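Local coordinates for translation initiation factor eIF2b-like protein (Chaetomium thermophilum, PDB 4ZEM) that is the beta subunit of the eIF2B complex and probably takes part in guanine nucleotide exchange on eIF2 during translation initiation, at residues S18-S23 with I49-R54; V195-P200 with R206-A211; A26-L31 with Q73-R78; G257-I262 with A291-E296. All coordinates share one frame; numbering follows the deposited sequence.

Contact 1 of 4, residues S18-S23 with I49-R54; sequences SLRDQS and IAQLLR
Leu19 and Arg20 lie across one face of helix 43-59, from the short connection that joins helix 12-18 to helix 24-37. The setting is the alpha-helical N-terminal part of the chain, and the connection makes a type I beta turn from Leu19 to Gln22. The apolar part of the contact is small. Leu19 has CG anti to the backbone N (chi1 -151°), and its CD2 methyl meets Gln51 at CB, 3.8 Å away. The carbonyl O of Gln51 lies 3.9 Å from the same CD2. The two side chains cross at about a right angle, and the leucine meets the glutamine at its CB. Leu19 also touches Ser27 of helix 24-37 and Gln55 of helix 43-59. The polar part involves like charges. Arg54 reaches out extended from CG to NE, while Arg20 bends at chi2 to meet it. No hydrogen bond joins the segments. Arg54 has a long, weak ion pair with Glu168, which may ease the repulsion a little. The two guanidinium planes stand 73° apart, with Arg20 NH2 3.6 Å from Arg54 NH1.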
loop_
_atom_site.group_PDB
_atom_site.type_symbol
_atom_site.label_atom_id
_atom_site.label_comp_id
_atom_site.label_asym_id
_atom_site.label_seq_id
_atom_site.Cartn_x
_atom_site.Cartn_y
_atom_site.Cartn_z
ATOM N N SER A 18 -8.125 8.610 -19.971
ATOM C CA SER A 18 -9.436 9.197 -20.176
ATOM C C SER A 18 -9.793 10.031 -18.957
ATOM O O SER A 18 -10.745 10.796 -18.976
ATOM C CB SER A 18 -10.487 8.116 -20.420
ATOM O OG SER A 18 -10.252 6.987 -19.597
ATOM N N LEU A 19 -8.982 9.901 -17.914
ATOM C CA LEU A 19 -9.256 10.510 -16.615
ATOM C C LEU A 19 -9.508 12.020 -16.685
ATOM O O LEU A 19 -10.484 12.527 -16.124
ATOM C CB LEU A 19 -8.085 10.212 -15.675
ATOM C CG LEU A 19 -8.353 10.106 -14.182
ATOM C CD1 LEU A 19 -9.331 8.982 -13.914
ATOM C CD2 LEU A 19 -7.045 9.857 -13.454
ATOM N N ARG A 20 -8.624 12.732 -17.375
ATOM C CA ARG A 20 -8.632 14.192 -17.372
ATOM C C ARG A 20 -9.628 14.784 -18.373
ATOM O O ARG A 20 -10.025 15.942 -18.247
ATOM C CB ARG A 20 -7.217 14.729 -17.610
ATOM C CG ARG A 20 -6.443 14.915 -16.299
ATOM C CD ARG A 20 -5.058 14.293 -16.321
ATOM N NE ARG A 20 -4.662 13.850 -14.986
ATOM C CZ ARG A 20 -3.846 12.829 -14.744
ATOM N NH1 ARG A 20 -3.325 12.142 -15.751
ATOM N NH2 ARG A 20 -3.541 12.497 -13.496
ATOM N N ASP A 21 -10.028 13.989 -19.362
ATOM C CA ASP A 21 -11.066 14.404 -20.311
ATOM C C ASP A 21 -12.298 13.504 -20.311
ATOM O O ASP A 21 -12.914 13.275 -21.355
ATOM C CB ASP A 21 -10.502 14.468 -21.736
ATOM C CG ASP A 21 -9.411 15.513 -21.890
ATOM O OD1 ASP A 21 -9.677 16.696 -21.580
ATOM O OD2 ASP A 21 -8.297 15.162 -22.339
ATOM N N GLN A 22 -12.596 12.922 -19.156
ATOM C CA GLN A 22 -13.871 12.251 -18.926
ATOM C C GLN A 22 -14.626 12.951 -17.799
ATOM O O GLN A 22 -14.028 13.715 -17.039
ATOM C CB GLN A 22 -13.652 10.783 -18.621
ATOM C CG GLN A 22 -14.836 9.908 -18.879
ATOM C CD GLN A 22 -14.474 8.456 -18.716
ATOM O OE1 GLN A 22 -13.746 8.085 -17.794
ATOM N NE2 GLN A 22 -14.931 7.626 -19.645
ATOM N N SER A 23 -15.926 12.708 -17.673
ATOM C CA SER A 23 -16.636 13.303 -16.552
ATOM C C SER A 23 -16.274 12.532 -15.288
ATOM O O SER A 23 -15.884 11.366 -15.358
ATOM C CB SER A 23 -18.143 13.256 -16.773
ATOM O OG SER A 23 -18.673 12.014 -16.334
ATOM N N ILE A 49 -6.623 4.549 -7.032
ATOM C CA ILE A 49 -7.424 5.274 -6.053
ATOM C C ILE A 49 -6.911 6.706 -5.888
ATOM O O ILE A 49 -7.696 7.658 -5.874
ATOM C CB ILE A 49 -7.419 4.570 -4.682
ATOM C CG1 ILE A 49 -7.973 3.149 -4.813
ATOM C CG2 ILE A 49 -8.236 5.363 -3.673
ATOM C CD1 ILE A 49 -9.398 3.095 -5.336
ATOM N N ALA A 50 -5.593 6.854 -5.797
ATOM C CA ALA A 50 -4.978 8.170 -5.638
ATOM C C ALA A 50 -5.307 9.088 -6.822
ATOM O O ALA A 50 -5.629 10.261 -6.643
ATOM C CB ALA A 50 -3.461 8.031 -5.472
ATOM N N GLN A 51 -5.233 8.545 -8.030
ATOM C CA GLN A 51 -5.536 9.316 -9.228
ATOM C C GLN A 51 -7.007 9.715 -9.318
ATOM O O GLN A 51 -7.332 10.838 -9.724
ATOM C CB GLN A 51 -5.123 8.529 -10.476
ATOM C CG GLN A 51 -3.688 8.782 -10.885
ATOM C CD GLN A 51 -3.207 7.841 -11.962
ATOM O OE1 GLN A 51 -3.550 6.660 -11.969
ATOM N NE2 GLN A 51 -2.410 8.360 -12.888
ATOM N N LEU A 52 -7.894 8.794 -8.956
ATOM C CA LEU A 52 -9.326 9.075 -8.970
ATOM C C LEU A 52 -9.658 10.139 -7.919
ATOM O O LEU A 52 -10.443 11.053 -8.182
ATOM C CB LEU A 52 -10.131 7.789 -8.732
ATOM C CG LEU A 52 -11.662 7.810 -8.887
ATOM C CD1 LEU A 52 -12.393 8.387 -7.669
ATOM C CD2 LEU A 52 -12.064 8.532 -10.169
ATOM N N LEU A 53 -9.069 10.009 -6.731
ATOM C CA LEU A 53 -9.304 10.967 -5.654
ATOM C C LEU A 53 -8.788 12.352 -6.038
ATOM O O LEU A 53 -9.386 13.369 -5.679
ATOM C CB LEU A 53 -8.654 10.493 -4.353
ATOM C CG LEU A 53 -9.328 9.277 -3.711
ATOM C CD1 LEU A 53 -8.754 9.012 -2.325
ATOM C CD2 LEU A 53 -10.845 9.460 -3.654
ATOM N N ARG A 54 -7.689 12.385 -6.784
ATOM C CA ARG A 54 -7.155 13.643 -7.290
ATOM C C ARG A 54 -8.162 14.330 -8.213
ATOM O O ARG A 54 -8.319 15.554 -8.185
ATOM C CB ARG A 54 -5.844 13.415 -8.034
ATOM C CG ARG A 54 -5.107 14.695 -8.381
ATOM C CD ARG A 54 -3.811 14.401 -9.108
ATOM N NE ARG A 54 -3.158 15.621 -9.562
ATOM C CZ ARG A 54 -3.291 16.127 -10.782
ATOM N NH1 ARG A 54 -4.052 15.513 -11.678
ATOM N NH2 ARG A 54 -2.657 17.246 -11.106
#

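Contact 2 of 4, residues V195-P200 with R206-A211; sequences VLAYQP and RFLVKA
Leu208 sets its CG beside the backbone N and anti to the carbonyl carbon (chi1 -66°), and chi2 of 174° then spreads its two methyls toward Val195 and Ala197. The contact belongs to a beta-alpha-beta unit of the Rossmann-like domain, made of strand 194-198, helix 202-214 and strand 218-222. Here the helix packs back on the strand that precedes it. One leucine spans two strand positions. Val195 and Ala197 are two residues apart, so both point their CB atoms to the same face of the sheet, toward the helix. Leu208 CD1 meets Ala197 CB at 4.2 Å. This is an apolar contact at ordinary packing distance, and no hydrogen bond crosses between the segments. A methyl of each residue meets here, while the CA atoms of Ala197 and Leu208 are 9.1 Å apart. In the backbone, Val195 and Ala197 pair with strand 218-222, and Leu196 pairs with strand 267-271. Leu208 also touches Val219 on strand 218-222, so it packs on both strands of the unit. Beside it on the helix, Phe207 packs on Ile269 and on helix 185-188. All three residues that touch across the two segments are buried. The second methyl of the leucine, CD2, lies 4.4 Å from Val195 CG1.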
loop_
_atom_site.group_PDB
_atom_site.type_symbol
_atom_site.label_atom_id
_atom_site.label_comp_id
_atom_site.label_asym_id
_atom_site.label_seq_id
_atom_site.Cartn_x
_atom_site.Cartn_y
_atom_site.Cartn_z
ATOM N N VAL A 195 17.786 -17.831 1.501
ATOM C CA VAL A 195 16.598 -17.018 1.729
ATOM C C VAL A 195 15.356 -17.718 1.216
ATOM O O VAL A 195 15.223 -17.990 0.020
ATOM C CB VAL A 195 16.726 -15.639 1.032
ATOM C CG1 VAL A 195 15.454 -14.826 1.196
ATOM C CG2 VAL A 195 17.928 -14.882 1.573
ATOM N N LEU A 196 14.419 -17.964 2.121
ATOM C CA LEU A 196 13.189 -18.640 1.761
ATOM C C LEU A 196 12.144 -17.576 1.426
ATOM O O LEU A 196 11.764 -16.770 2.274
ATOM C CB LEU A 196 12.743 -19.569 2.901
ATOM C CG LEU A 196 11.475 -20.440 2.841
ATOM C CD1 LEU A 196 10.195 -19.664 3.083
ATOM C CD2 LEU A 196 11.398 -21.246 1.550
ATOM N N ALA A 197 11.705 -17.562 0.173
ATOM C CA ALA A 197 10.689 -16.611 -0.266
ATOM C C ALA A 197 9.386 -17.342 -0.498
ATOM O O ALA A 197 9.272 -18.147 -1.426
ATOM C CB ALA A 197 11.127 -15.896 -1.536
ATOM N N TYR A 198 8.384 -17.038 0.320
ATOM C CA TYR A 198 7.131 -17.768 0.228
ATOM C C TYR A 198 6.192 -16.995 -0.682
ATOM O O TYR A 198 5.853 -15.848 -0.391
ATOM C CB TYR A 198 6.510 -17.977 1.612
ATOM C CG TYR A 198 5.181 -18.686 1.563
ATOM C CD1 TYR A 198 5.123 -20.073 1.672
ATOM C CD2 TYR A 198 3.991 -17.989 1.387
ATOM C CE1 TYR A 198 3.922 -20.748 1.613
ATOM C CE2 TYR A 198 2.776 -18.660 1.329
ATOM C CZ TYR A 198 2.753 -20.042 1.441
ATOM O OH TYR A 198 1.563 -20.731 1.389
ATOM N N GLN A 199 5.803 -17.628 -1.790
ATOM C CA GLN A 199 4.954 -17.010 -2.817
ATOM C C GLN A 199 5.285 -15.547 -3.102
ATOM O O GLN A 199 4.452 -14.677 -2.873
ATOM C CB GLN A 199 3.478 -17.115 -2.430
ATOM C CG GLN A 199 2.973 -18.530 -2.250
ATOM C CD GLN A 199 1.492 -18.640 -2.555
ATOM O OE1 GLN A 199 0.891 -17.711 -3.095
ATOM N NE2 GLN A 199 0.898 -19.780 -2.223
ATOM N N PRO A 200 6.505 -15.278 -3.591
ATOM C CA PRO A 200 6.948 -13.892 -3.782
ATOM C C PRO A 200 6.057 -13.059 -4.708
ATOM O O PRO A 200 5.696 -13.491 -5.803
ATOM C CB PRO A 200 8.355 -14.053 -4.385
ATOM C CG PRO A 200 8.384 -15.420 -4.948
ATOM C CD PRO A 200 7.524 -16.244 -4.041
ATOM N N ARG A 206 11.380 -7.554 -6.787
ATOM C CA ARG A 206 12.247 -6.398 -6.972
ATOM C C ARG A 206 13.305 -6.340 -5.873
ATOM O O ARG A 206 14.438 -5.916 -6.112
ATOM C CB ARG A 206 11.429 -5.104 -7.010
ATOM C CG ARG A 206 10.475 -5.013 -8.201
ATOM C CD ARG A 206 10.036 -3.580 -8.460
ATOM N NE ARG A 206 9.073 -3.480 -9.555
ATOM C CZ ARG A 206 7.783 -3.193 -9.396
ATOM N NH1 ARG A 206 6.981 -3.122 -10.449
ATOM N NH2 ARG A 206 7.292 -2.970 -8.184
ATOM N N PHE A 207 12.932 -6.787 -4.676
ATOM C CA PHE A 207 13.847 -6.860 -3.553
ATOM C C PHE A 207 14.958 -7.895 -3.790
ATOM O O PHE A 207 16.143 -7.607 -3.592
ATOM C CB PHE A 207 13.048 -7.198 -2.298
ATOM C CG PHE A 207 13.864 -7.265 -1.038
ATOM C CD1 PHE A 207 14.111 -6.121 -0.299
ATOM C CD2 PHE A 207 14.346 -8.478 -0.570
ATOM C CE1 PHE A 207 14.842 -6.178 0.873
ATOM C CE2 PHE A 207 15.070 -8.541 0.603
ATOM C CZ PHE A 207 15.326 -7.392 1.326
ATOM N N LEU A 208 14.575 -9.091 -4.232
ATOM C CA LEU A 208 15.550 -10.148 -4.480
ATOM C C LEU A 208 16.488 -9.817 -5.637
ATOM O O LEU A 208 17.701 -10.029 -5.547
ATOM C CB LEU A 208 14.840 -11.470 -4.757
ATOM C CG LEU A 208 14.060 -12.038 -3.573
ATOM C CD1 LEU A 208 13.286 -13.278 -4.006
ATOM C CD2 LEU A 208 14.985 -12.335 -2.391
ATOM N N VAL A 209 15.922 -9.286 -6.718
ATOM C CA VAL A 209 16.699 -8.909 -7.894
ATOM C C VAL A 209 17.723 -7.817 -7.572
ATOM O O VAL A 209 18.865 -7.872 -8.038
ATOM C CB VAL A 209 15.764 -8.453 -9.049
ATOM C CG1 VAL A 209 16.512 -7.648 -10.103
ATOM C CG2 VAL A 209 15.074 -9.665 -9.664
ATOM N N LYS A 210 17.321 -6.847 -6.755
ATOM C CA LYS A 210 18.210 -5.765 -6.350
ATOM C C LYS A 210 19.341 -6.339 -5.498
ATOM O O LYS A 210 20.510 -5.991 -5.677
ATOM C CB LYS A 210 17.441 -4.691 -5.576
ATOM C CG LYS A 210 18.053 -3.286 -5.621
ATOM C CD LYS A 210 19.343 -3.130 -4.855
ATOM C CE LYS A 210 19.802 -1.682 -4.902
ATOM N NZ LYS A 210 19.908 -1.177 -6.295
ATOM N N ALA A 211 18.978 -7.225 -4.576
ATOM C CA ALA A 211 19.948 -7.837 -3.682
ATOM C C ALA A 211 20.987 -8.620 -4.480
ATOM O O ALA A 211 22.178 -8.592 -4.167
ATOM C CB ALA A 211 19.239 -8.747 -2.683
#

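Contact 3 of 4, residues A26-L31 with Q73-R78; sequences ASIESL and QTAGAR
Arg78 meets both Ile28 and Glu29 where helix 24-37 runs beside helix 65-82 in the helical N-terminal part of the protein. Over these short segments the helices run nearly parallel, 26° apart, and their axes come no closer than 11.1 Å. Side chains therefore do the bridging. The first shell is centred on the guanidinium. Glu29 approaches its edge in plane, and OE2 forms a salt bridge of 3.1 Å with Arg78 NH1. Carboxylate and guanidinium are nearly coplanar, with 26° between their planes. Ile28 comes from a different direction. Its CG2 methyl sits over the centre of one guanidinium face, 4.1 Å from CZ. One flat group is thus met by a charge at its rim and by a methyl on its face.

The torsions explain how the partners arrive. Arg78 bends at chi3 (58°), which carries its end round to the glutamate. Glu29 bends at chi2, and this turns its carboxylate back toward helix 65-82. Further out, Glu25 makes a second salt bridge to the same NH1. Two acidic side chains of helix 24-37 therefore share one nitrogen, an arrangement likely to stabilise the arginine's positive charge. Helix 43-59 touches both helices, through Leu52 on Ile28 and Val56 on Ala75. The isoleucine completes the link through its other branch, where CD1 lies 4.4 Å from Ala75 CB.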
loop_
_atom_site.group_PDB
_atom_site.type_symbol
_atom_site.label_atom_id
_atom_site.label_comp_id
_atom_site.label_asym_id
_atom_site.label_seq_id
_atom_site.Cartn_x
_atom_site.Cartn_y
_atom_site.Cartn_z
ATOM N N ALA A 26 -18.175 9.388 -14.630
ATOM C CA ALA A 26 -17.790 8.351 -15.571
ATOM C C ALA A 26 -16.468 7.686 -15.158
ATOM O O ALA A 26 -16.346 6.464 -15.221
ATOM C CB ALA A 26 -17.690 8.924 -16.974
ATOM N N SER A 27 -15.491 8.482 -14.721
ATOM C CA SER A 27 -14.209 7.940 -14.256
ATOM C C SER A 27 -14.373 7.045 -13.030
ATOM O O SER A 27 -13.783 5.966 -12.960
ATOM C CB SER A 27 -13.217 9.062 -13.930
ATOM O OG SER A 27 -13.023 9.930 -15.031
ATOM N N ILE A 28 -15.182 7.495 -12.076
ATOM C CA ILE A 28 -15.431 6.733 -10.857
ATOM C C ILE A 28 -16.094 5.406 -11.210
ATOM O O ILE A 28 -15.697 4.355 -10.714
ATOM C CB ILE A 28 -16.328 7.509 -9.859
ATOM C CG1 ILE A 28 -15.693 8.850 -9.479
ATOM C CG2 ILE A 28 -16.581 6.681 -8.605
ATOM C CD1 ILE A 28 -16.535 9.677 -8.510
ATOM N N GLU A 29 -17.094 5.460 -12.085
ATOM C CA GLU A 29 -17.838 4.265 -12.476
ATOM C C GLU A 29 -17.004 3.271 -13.288
ATOM O O GLU A 29 -17.174 2.059 -13.152
ATOM C CB GLU A 29 -19.084 4.654 -13.269
ATOM C CG GLU A 29 -20.160 3.585 -13.260
ATOM C CD GLU A 29 -20.499 3.118 -11.855
ATOM O OE1 GLU A 29 -20.603 1.891 -11.643
ATOM O OE2 GLU A 29 -20.669 3.978 -10.964
ATOM N N SER A 30 -16.121 3.781 -14.140
ATOM C CA SER A 30 -15.200 2.926 -14.886
ATOM C C SER A 30 -14.258 2.188 -13.938
ATOM O O SER A 30 -13.997 0.999 -14.112
ATOM C CB SER A 30 -14.394 3.736 -15.904
ATOM O OG SER A 30 -15.200 4.703 -16.548
ATOM N N LEU A 31 -13.737 2.902 -12.944
ATOM C CA LEU A 31 -12.843 2.287 -11.969
ATOM C C LEU A 31 -13.586 1.240 -11.143
ATOM O O LEU A 31 -13.045 0.172 -10.862
ATOM C CB LEU A 31 -12.223 3.341 -11.048
ATOM C CG LEU A 31 -11.120 2.846 -10.105
ATOM C CD1 LEU A 31 -10.168 1.890 -10.816
ATOM C CD2 LEU A 31 -10.359 4.005 -9.473
ATOM N N GLN A 73 -14.397 11.224 0.942
ATOM C CA GLN A 73 -14.812 10.075 1.728
ATOM C C GLN A 73 -15.921 9.294 1.028
ATOM O O GLN A 73 -15.914 8.062 1.022
ATOM C CB GLN A 73 -15.265 10.513 3.116
ATOM C CG GLN A 73 -16.238 9.548 3.747
ATOM C CD GLN A 73 -16.379 9.746 5.235
ATOM O OE1 GLN A 73 -15.721 10.603 5.829
ATOM N NE2 GLN A 73 -17.228 8.937 5.853
ATOM N N THR A 74 -16.871 10.012 0.435
ATOM C CA THR A 74 -17.958 9.374 -0.295
ATOM C C THR A 74 -17.469 8.595 -1.516
ATOM O O THR A 74 -17.904 7.466 -1.759
ATOM C CB THR A 74 -19.004 10.400 -0.752
ATOM O OG1 THR A 74 -19.433 11.177 0.372
ATOM C CG2 THR A 74 -20.197 9.691 -1.352
ATOM N N ALA A 75 -16.577 9.203 -2.293
ATOM C CA ALA A 75 -16.014 8.531 -3.460
ATOM C C ALA A 75 -15.169 7.339 -3.021
ATOM O O ALA A 75 -15.217 6.275 -3.638
ATOM C CB ALA A 75 -15.191 9.496 -4.293
ATOM N N GLY A 76 -14.402 7.529 -1.950
ATOM C CA GLY A 76 -13.561 6.477 -1.412
ATOM C C GLY A 76 -14.380 5.298 -0.926
ATOM O O GLY A 76 -13.990 4.142 -1.098
ATOM N N ALA A 77 -15.520 5.598 -0.316
ATOM C CA ALA A 77 -16.417 4.575 0.207
ATOM C C ALA A 77 -16.960 3.687 -0.910
ATOM O O ALA A 77 -17.080 2.472 -0.750
ATOM C CB ALA A 77 -17.554 5.220 0.974
ATOM N N ARG A 78 -17.306 4.313 -2.030
ATOM C CA ARG A 78 -17.843 3.619 -3.199
ATOM C C ARG A 78 -16.815 2.667 -3.805
ATOM O O ARG A 78 -17.126 1.527 -4.153
ATOM C CB ARG A 78 -18.274 4.646 -4.244
ATOM C CG ARG A 78 -19.488 5.446 -3.847
ATOM C CD ARG A 78 -19.929 6.411 -4.935
ATOM N NE ARG A 78 -20.236 5.774 -6.208
ATOM C CZ ARG A 78 -20.474 6.451 -7.328
ATOM N NH1 ARG A 78 -20.752 5.809 -8.457
ATOM N NH2 ARG A 78 -20.430 7.778 -7.318
#

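Contact 4 of 4, residues G257-I262 with A291-E296; sequences GLMAYI and AQAAHE
Two helices of the Rossmann-like domain meet here: the short helix 258-261, which follows strand 249-252, and helix 287-296, which precedes strand 301-304. The methyl of Ala293 is the meeting point. Met259 and Ile262, three residues apart, both close on it. Met259 bends at chi2 and chi3, and its sulfur SD comes to 3.5 Å from Ala293 CB. The CD1 methyl of Ile262 is at the same distance, 3.5 Å, from Ala293 CB. Ile262 also uses its other branch. CG2 stands anti to the backbone N and rests against the helix backbone, 3.9 Å from Ala294 CA. The small alanines let the isoleucine come close to the helix itself: the CA atoms of Ile262 and Ala294 are 6.4 Å apart. An alanine in place of Ile262 would probably open a gap beside Ala293 and would take the CG2 contact away from Ala294. Around the contact, Leu258 packs on Ala290 and Met259 on Ile289, both on helix 287-296. Ala294 touches Val268 on the central strand 267-271. Met259 is exposed, whereas Ile262 and the two alanines are buried. No hydrogen bond or ion pair crosses between the segments. Attachment of the two helices at this point therefore rests on apolar packing of Met259 and Ile262 against the alanines.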
loop_
_atom_site.group_PDB
_atom_site.type_symbol
_atom_site.label_atom_id
_atom_site.label_comp_id
_atom_site.label_asym_id
_atom_site.label_seq_id
_atom_site.Cartn_x
_atom_site.Cartn_y
_atom_site.Cartn_z
ATOM N N GLY A 257 7.782 -31.010 1.754
ATOM C CA GLY A 257 9.037 -30.672 2.401
ATOM C C GLY A 257 9.279 -29.333 3.069
ATOM O O GLY A 257 10.295 -29.161 3.731
ATOM N N LEU A 258 8.392 -28.368 2.881
ATOM C CA LEU A 258 8.630 -27.039 3.439
ATOM C C LEU A 258 9.045 -27.113 4.904
ATOM O O LEU A 258 10.004 -26.470 5.316
ATOM C CB LEU A 258 7.394 -26.155 3.316
ATOM C CG LEU A 258 7.626 -24.736 3.844
ATOM C CD1 LEU A 258 8.907 -24.154 3.251
ATOM C CD2 LEU A 258 6.445 -23.818 3.552
ATOM N N MET A 259 8.344 -27.933 5.676
ATOM C CA MET A 259 8.572 -27.999 7.111
ATOM C C MET A 259 9.918 -28.638 7.417
ATOM O O MET A 259 10.619 -28.231 8.341
ATOM C CB MET A 259 7.452 -28.799 7.774
ATOM C CG MET A 259 7.092 -28.347 9.167
ATOM S SD MET A 259 6.449 -26.667 9.136
ATOM C CE MET A 259 5.216 -26.797 7.846
ATOM N N ALA A 260 10.279 -29.634 6.621
ATOM C CA ALA A 260 11.560 -30.312 6.761
ATOM C C ALA A 260 12.741 -29.409 6.394
ATOM O O ALA A 260 13.813 -29.519 6.984
ATOM C CB ALA A 260 11.581 -31.577 5.917
ATOM N N TYR A 261 12.542 -28.511 5.432
ATOM C CA TYR A 261 13.658 -27.756 4.873
ATOM C C TYR A 261 13.926 -26.396 5.519
ATOM O O TYR A 261 15.033 -25.872 5.390
ATOM C CB TYR A 261 13.406 -27.536 3.370
ATOM C CG TYR A 261 14.553 -26.890 2.633
ATOM C CD1 TYR A 261 15.577 -27.666 2.106
ATOM C CD2 TYR A 261 14.623 -25.512 2.471
ATOM C CE1 TYR A 261 16.635 -27.092 1.436
ATOM C CE2 TYR A 261 15.685 -24.928 1.813
ATOM C CZ TYR A 261 16.688 -25.728 1.293
ATOM O OH TYR A 261 17.746 -25.169 0.624
ATOM N N ILE A 262 12.973 -25.870 6.287
ATOM C CA ILE A 262 13.158 -24.569 6.944
ATOM C C ILE A 262 14.403 -24.445 7.845
ATOM O O ILE A 262 15.051 -23.396 7.836
ATOM C CB ILE A 262 11.890 -24.170 7.743
ATOM C CG1 ILE A 262 10.743 -23.914 6.762
ATOM C CG2 ILE A 262 12.137 -22.925 8.576
ATOM C CD1 ILE A 262 9.842 -22.743 7.101
ATOM N N ALA A 291 5.596 -19.057 8.606
ATOM C CA ALA A 291 6.067 -18.124 9.610
ATOM C C ALA A 291 6.326 -18.830 10.925
ATOM O O ALA A 291 7.312 -18.561 11.597
ATOM C CB ALA A 291 5.062 -17.004 9.804
ATOM N N GLN A 292 5.428 -19.728 11.297
ATOM C CA GLN A 292 5.591 -20.460 12.539
ATOM C C GLN A 292 6.798 -21.378 12.532
ATOM O O GLN A 292 7.529 -21.459 13.513
ATOM C CB GLN A 292 4.333 -21.245 12.883
ATOM C CG GLN A 292 4.357 -21.790 14.296
ATOM C CD GLN A 292 3.020 -21.664 14.978
ATOM O OE1 GLN A 292 2.914 -21.066 16.045
ATOM N NE2 GLN A 292 1.985 -22.213 14.359
ATOM N N ALA A 293 7.009 -22.066 11.418
ATOM C CA ALA A 293 8.133 -22.977 11.320
ATOM C C ALA A 293 9.416 -22.193 11.458
ATOM O O ALA A 293 10.336 -22.599 12.155
ATOM C CB ALA A 293 8.099 -23.711 9.995
ATOM N N ALA A 294 9.462 -21.047 10.800
ATOM C CA ALA A 294 10.625 -20.187 10.864
ATOM C C ALA A 294 10.878 -19.767 12.302
ATOM O O ALA A 294 12.012 -19.789 12.782
ATOM C CB ALA A 294 10.431 -18.971 9.986
ATOM N N HIS A 295 9.796 -19.418 12.990
ATOM C CA HIS A 295 9.868 -18.967 14.369
ATOM C C HIS A 295 10.331 -20.089 15.288
ATOM O O HIS A 295 11.097 -19.866 16.223
ATOM C CB HIS A 295 8.499 -18.451 14.815
ATOM C CG HIS A 295 8.493 -17.858 16.189
ATOM N ND1 HIS A 295 8.096 -18.564 17.302
ATOM C CD2 HIS A 295 8.825 -16.620 16.626
ATOM C CE1 HIS A 295 8.189 -17.790 18.369
ATOM N NE2 HIS A 295 8.629 -16.605 17.985
ATOM N N GLU A 296 9.863 -21.297 15.001
ATOM C CA GLU A 296 10.243 -22.489 15.748
ATOM C C GLU A 296 11.742 -22.797 15.654
ATOM O O GLU A 296 12.338 -23.331 16.589
ATOM C CB GLU A 296 9.423 -23.679 15.258
ATOM C CG GLU A 296 8.351 -24.124 16.236
ATOM C CD GLU A 296 7.234 -24.887 15.557
ATOM O OE1 GLU A 296 7.463 -25.424 14.450
ATOM O OE2 GLU A 296 6.126 -24.948 16.132
#

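Contacts 1 and 3 are neighbours in the helical N-terminal part, with centres 10 Å apart. Leu52 of contact 1 joins the two by touching helix 24-37. Contacts 2 and 4 lie on the opposite side of the chain's centre, in the Rossmann-like domain. Their centres are 17 Å apart, and Leu196 touches Leu258. Contact 2 is wholly buried, and contact 4 nearly so; both are purely apolar. Contacts 1 and 3 are partly buried and mix apolar packing with charge. The charges differ: two arginines lie close together in contact 1, whereas contact 3 has a salt bridge. Contact 1 sets a loop on a helix, contact 2 packs a helix on a strand, and contacts 3 and 4 pair helices.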